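Local coordinates for protein exonuclease mut-7 homolog (Aedes aegypti, PDB 7JW2) that probably trims the 3' ends of AGO1-bound microRNAs as a magnesium-dependent 3'-5' exoribonuclease, this chain being its exonuclease domain, at residues A[89-94]-A[120-125]; A[95-100]-A[112-117]. All blocks are in the same frame, centred on the assembly; numbering follows the deposited sequence.

Contact 1. Residues A[89-94]-A[120-125]; sequences VLKLSF and SAILDL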
# COMPACT_ATOMS: atom_id res chain seq x y z
N VAL A 89 -5.82 12.17 -11.68
CA VAL A 89 -6.94 11.56 -10.98
C VAL A 89 -7.92 12.66 -10.59
O VAL A 89 -7.55 13.62 -9.91
CB VAL A 89 -6.49 10.78 -9.73
CG1 VAL A 89 -7.67 10.04 -9.13
CG2 VAL A 89 -5.35 9.84 -10.08
N LEU A 90 -9.15 12.56 -11.08
CA LEU A 90 -10.20 13.50 -10.69
C LEU A 90 -10.68 13.19 -9.27
O LEU A 90 -11.03 12.05 -8.98
CB LEU A 90 -11.36 13.44 -11.67
CG LEU A 90 -12.59 14.29 -11.33
CD1 LEU A 90 -12.24 15.77 -11.30
CD2 LEU A 90 -13.72 14.03 -12.31
N LYS A 91 -10.68 14.19 -8.40
CA LYS A 91 -11.28 14.08 -7.07
C LYS A 91 -12.53 14.95 -7.03
O LYS A 91 -12.50 16.11 -7.43
CB LYS A 91 -10.32 14.53 -5.96
CG LYS A 91 -9.33 13.47 -5.45
CD LYS A 91 -8.18 13.25 -6.46
CE LYS A 91 -7.43 14.55 -6.76
NZ LYS A 91 -6.20 14.33 -7.62
N LEU A 92 -13.64 14.37 -6.57
CA LEU A 92 -14.88 15.11 -6.39
C LEU A 92 -15.05 15.45 -4.92
O LEU A 92 -14.72 14.64 -4.05
CB LEU A 92 -16.08 14.29 -6.85
CG LEU A 92 -16.08 13.82 -8.29
CD1 LEU A 92 -17.25 12.90 -8.53
CD2 LEU A 92 -16.12 15.01 -9.23
N SER A 93 -15.58 16.64 -4.66
CA SER A 93 -15.72 17.15 -3.30
C SER A 93 -16.85 18.17 -3.29
O SER A 93 -17.36 18.56 -4.34
CB SER A 93 -14.41 17.79 -2.84
OG SER A 93 -14.13 18.91 -3.68
N PHE A 94 -17.26 18.58 -2.10
CA PHE A 94 -18.19 19.69 -1.94
C PHE A 94 -17.55 20.69 -0.98
O PHE A 94 -17.25 20.34 0.16
CB PHE A 94 -19.56 19.22 -1.43
CG PHE A 94 -20.65 20.26 -1.57
CD1 PHE A 94 -20.80 21.27 -0.62
CD2 PHE A 94 -21.53 20.23 -2.65
CE1 PHE A 94 -21.81 22.23 -0.75
CE2 PHE A 94 -22.54 21.20 -2.78
CZ PHE A 94 -22.67 22.18 -1.83
N SER A 120 -4.88 20.35 -8.28
CA SER A 120 -4.59 18.92 -8.19
C SER A 120 -5.76 18.09 -8.71
O SER A 120 -6.00 16.97 -8.25
CB SER A 120 -4.23 18.51 -6.76
OG SER A 120 -3.08 19.21 -6.31
N ALA A 121 -6.50 18.65 -9.67
CA ALA A 121 -7.68 18.00 -10.24
C ALA A 121 -8.74 17.71 -9.17
O ALA A 121 -9.47 16.72 -9.28
CB ALA A 121 -7.29 16.72 -10.99
N ILE A 122 -8.83 18.55 -8.15
CA ILE A 122 -9.91 18.48 -7.17
C ILE A 122 -11.04 19.40 -7.63
O ILE A 122 -10.86 20.62 -7.70
CB ILE A 122 -9.43 18.85 -5.76
CG1 ILE A 122 -8.35 17.87 -5.26
CG2 ILE A 122 -10.60 18.88 -4.77
CD1 ILE A 122 -7.53 18.43 -4.11
N LEU A 123 -12.20 18.82 -7.90
CA LEU A 123 -13.36 19.58 -8.35
C LEU A 123 -14.32 19.82 -7.19
O LEU A 123 -14.82 18.87 -6.58
CB LEU A 123 -14.09 18.85 -9.47
CG LEU A 123 -15.37 19.58 -9.91
CD1 LEU A 123 -15.02 20.89 -10.61
CD2 LEU A 123 -16.20 18.69 -10.81
N ASP A 124 -14.58 21.10 -6.91
CA ASP A 124 -15.64 21.50 -6.00
C ASP A 124 -16.98 21.44 -6.73
O ASP A 124 -17.20 22.20 -7.68
CB ASP A 124 -15.36 22.91 -5.50
CG ASP A 124 -16.39 23.40 -4.50
OD1 ASP A 124 -17.35 22.66 -4.18
OD2 ASP A 124 -16.22 24.54 -4.02
N LEU A 125 -17.87 20.54 -6.31
CA LEU A 125 -19.15 20.43 -7.01
C LEU A 125 -20.02 21.66 -6.82
O LEU A 125 -20.91 21.90 -7.65
CB LEU A 125 -19.91 19.18 -6.58
CG LEU A 125 -19.32 17.88 -7.14
CD1 LEU A 125 -19.97 16.68 -6.49
CD2 LEU A 125 -19.48 17.81 -8.66

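Contact 2. Residues A[95-100]-A[112-117]; sequences APSTDI and VMYSSQ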
# COMPACT_ATOMS: atom_id res chain seq x y z
N ALA A 95 -17.31 21.91 -1.46
CA ALA A 95 -16.61 22.94 -0.70
C ALA A 95 -15.32 22.41 -0.04
O ALA A 95 -15.16 22.50 1.16
CB ALA A 95 -17.53 23.54 0.35
N PRO A 96 -14.38 21.90 -0.85
CA PRO A 96 -13.20 21.21 -0.29
C PRO A 96 -12.28 22.09 0.54
O PRO A 96 -11.56 21.55 1.40
CB PRO A 96 -12.47 20.70 -1.55
CG PRO A 96 -12.88 21.66 -2.63
CD PRO A 96 -14.32 21.97 -2.32
N SER A 97 -12.26 23.41 0.31
CA SER A 97 -11.32 24.28 1.02
C SER A 97 -11.47 24.16 2.53
O SER A 97 -10.48 24.29 3.26
CB SER A 97 -11.52 25.74 0.60
OG SER A 97 -11.01 25.96 -0.70
N THR A 98 -12.69 23.92 3.01
CA THR A 98 -12.91 23.81 4.45
C THR A 98 -12.12 22.64 5.04
O THR A 98 -11.29 22.83 5.94
CB THR A 98 -14.40 23.65 4.74
OG1 THR A 98 -15.14 24.64 4.00
CG2 THR A 98 -14.67 23.83 6.21
N ASP A 99 -12.35 21.43 4.53
CA ASP A 99 -11.64 20.26 5.06
C ASP A 99 -10.14 20.38 4.83
O ASP A 99 -9.35 20.05 5.73
CB ASP A 99 -12.14 18.97 4.42
CG ASP A 99 -13.49 18.51 4.96
OD1 ASP A 99 -13.92 19.00 6.02
OD2 ASP A 99 -14.11 17.63 4.31
N ILE A 100 -9.73 20.82 3.64
CA ILE A 100 -8.32 20.78 3.28
C ILE A 100 -7.52 21.76 4.13
O ILE A 100 -6.42 21.43 4.61
CB ILE A 100 -8.13 21.05 1.78
CG1 ILE A 100 -8.68 19.88 0.97
CG2 ILE A 100 -6.65 21.25 1.46
CD1 ILE A 100 -8.73 20.13 -0.53
N VAL A 112 -2.41 18.12 1.31
CA VAL A 112 -3.11 18.20 0.02
C VAL A 112 -2.94 19.59 -0.57
O VAL A 112 -3.17 20.60 0.11
CB VAL A 112 -4.60 17.85 0.19
CG1 VAL A 112 -5.31 18.01 -1.15
CG2 VAL A 112 -4.77 16.43 0.73
N MET A 113 -2.57 19.64 -1.85
CA MET A 113 -2.39 20.89 -2.58
C MET A 113 -3.69 21.29 -3.27
O MET A 113 -4.16 20.60 -4.18
CB MET A 113 -1.25 20.77 -3.59
CG MET A 113 0.01 20.09 -3.04
SD MET A 113 1.27 19.66 -4.28
CE MET A 113 2.63 19.17 -3.24
N TYR A 114 -4.27 22.41 -2.86
CA TYR A 114 -5.48 22.93 -3.48
C TYR A 114 -5.39 24.45 -3.45
O TYR A 114 -5.66 25.08 -2.42
CB TYR A 114 -6.73 22.44 -2.76
CG TYR A 114 -8.04 22.80 -3.43
CD1 TYR A 114 -8.38 22.29 -4.68
CD2 TYR A 114 -8.93 23.67 -2.82
CE1 TYR A 114 -9.58 22.63 -5.29
CE2 TYR A 114 -10.13 24.02 -3.41
CZ TYR A 114 -10.45 23.49 -4.65
OH TYR A 114 -11.64 23.84 -5.25
N SER A 115 -5.02 25.04 -4.59
CA SER A 115 -4.70 26.47 -4.63
C SER A 115 -4.87 26.98 -6.06
O SER A 115 -5.12 26.22 -7.00
CB SER A 115 -3.28 26.72 -4.13
OG SER A 115 -2.34 26.14 -5.02
N SER A 116 -4.70 28.30 -6.20
CA SER A 116 -4.87 28.96 -7.49
C SER A 116 -3.99 28.34 -8.56
O SER A 116 -4.43 28.12 -9.70
CB SER A 116 -4.57 30.45 -7.35
OG SER A 116 -3.26 30.65 -6.86
N GLN A 117 -2.73 28.05 -8.23
CA GLN A 117 -1.81 27.47 -9.21
C GLN A 117 -2.31 26.11 -9.69
O GLN A 117 -2.51 25.90 -10.89
CB GLN A 117 -0.41 27.35 -8.60
CG GLN A 117 -0.42 27.05 -7.12
CD GLN A 117 0.94 26.66 -6.56
OE1 GLN A 117 1.70 25.94 -7.21
NE2 GLN A 117 1.23 27.10 -5.34
O HOH W 1 -4.55 19.21 3.46

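Contact 1. Residues A[89-94]-A[120-125]
Lys91 and Ile122 face each other in a parallel strand pair, with Leu92 beside Leu123 and Ser93 beside Asp124. Lys91 N donates to Ala121 O (2.9 Å), and Lys91 O accepts from Leu123 N at 2.8 Å. Ser93 N gives Leu123 O a weak, bent bond, while Ser93 O takes Leu125 N at 2.8 Å, where strand 122-124 turns into helix 125-132.

Two side chains add polar links. The Lys91 chain bends at chi2 (76°) and chi3 (57°), which folds its amine back along the strands. Lys91 NZ meets Ser120 O head on at 2.7 Å, and it also bonds Val89 O. Val83 O and Phe84 O are further acceptors. The buried ammonium has four carbonyl acceptors for three N-H groups, so an N-H is shared or a bond is weaker. Ser93 OG reaches Leu123 O at 3.0 Å from above the carbonyl plane, so this oxygen receives both the N-H and the hydroxyl of Ser93.

Side chains pack on both faces. Lys91 CE crosses Ile122 CG1 obliquely (3.8 Å). On the other face Leu92 and Leu123 run side by side, their CD2 methyls touching at 4.0 Å, and Leu90 CD1 leans on Leu123 CB.

The pair gives the two strands of the beta-alpha-beta unit 90-93, 96-106, 122-124 in the RNase H-like exonuclease sheet, with 122-124 outermost within this chain. Strand 90-93 bonds strand 33-40 on its other side. Phe36 of that strand touches Lys91, Ser93 and Ile122, whereas helix 179-205 packs on Leu92, Leu123 and Leu125, and helix 210-217 on Leu90 and Leu123.

Contact 2. Residues A[95-100]-A[112-117]
Tyr114 lies against the first turn of helix 96-106 and overlaps three of its residues. Pro96 CG approaches the phenol end of the ring obliquely, 3.7 Å from Tyr114 CZ and 3.6 Å from Tyr114 OH. Ser97 OG sits at the ring edge, in its plane, 3.4 Å from Tyr114 CE2. Ile100 CD1 meets Tyr114 CB, just before the ring, at 3.8 Å. The tyrosine side chain thus runs past just over one helical turn, from Ile100 near CB to Pro96 near OH. Tyr114 CG stands opposite the backbone N across the CA-CB bond (chi1 -174°), which extends the ring along the helix start.

Ile100 is buried and supplies much of the apolar surface. Its side chain crosses those of Tyr114 and Val112 at about a right angle. Ile100 CD1 meets Val112 CG1 at 4.1 Å, and Ile100 CG2 lies 3.8 Å from Val112 O. CD1 of the isoleucine therefore touches both loop side chains, while its CG2 packs on Val112.

No direct hydrogen bond joins 95-100 to 112-117. One water links the backbones instead, donating to Ile100 O (3.1 Å) and accepting from Val112 N (3.2 Å).

This is loop-on-helix packing within a beta-alpha-beta crossover. Residues 112-117 belong to the return loop from helix 96-106 to strand 122-124. Gln104, further along that helix, bonds Val112 O through NE2. Ile122 of the strand touches Val112 and Tyr114, and Asp124 touches Pro96 and Tyr114.

Both contacts belong to one beta-alpha-beta unit: strand 90-93, helix 96-106 and strand 122-124. Contact 2 is nested within the loop that contact 1 closes, and their centres lie about 9 Å apart. Probable hydrogen bonds join them at two places. Ser120 OG lies 2.8 Å from Met113 O, and Asp124 OD1 lies 2.8 Å from Ala95 N. Asp124 OD1 also caps Gln126 N at the start of helix 125-132, so one oxygen accepts from two backbone N-H groups, one before and one after the crossover in the chain. Packing adds to this: Ile122 O is 3.4 Å from Tyr114 CE1. Together they join the edge of the exonuclease domain's sheet, the crossover helix and the return loop.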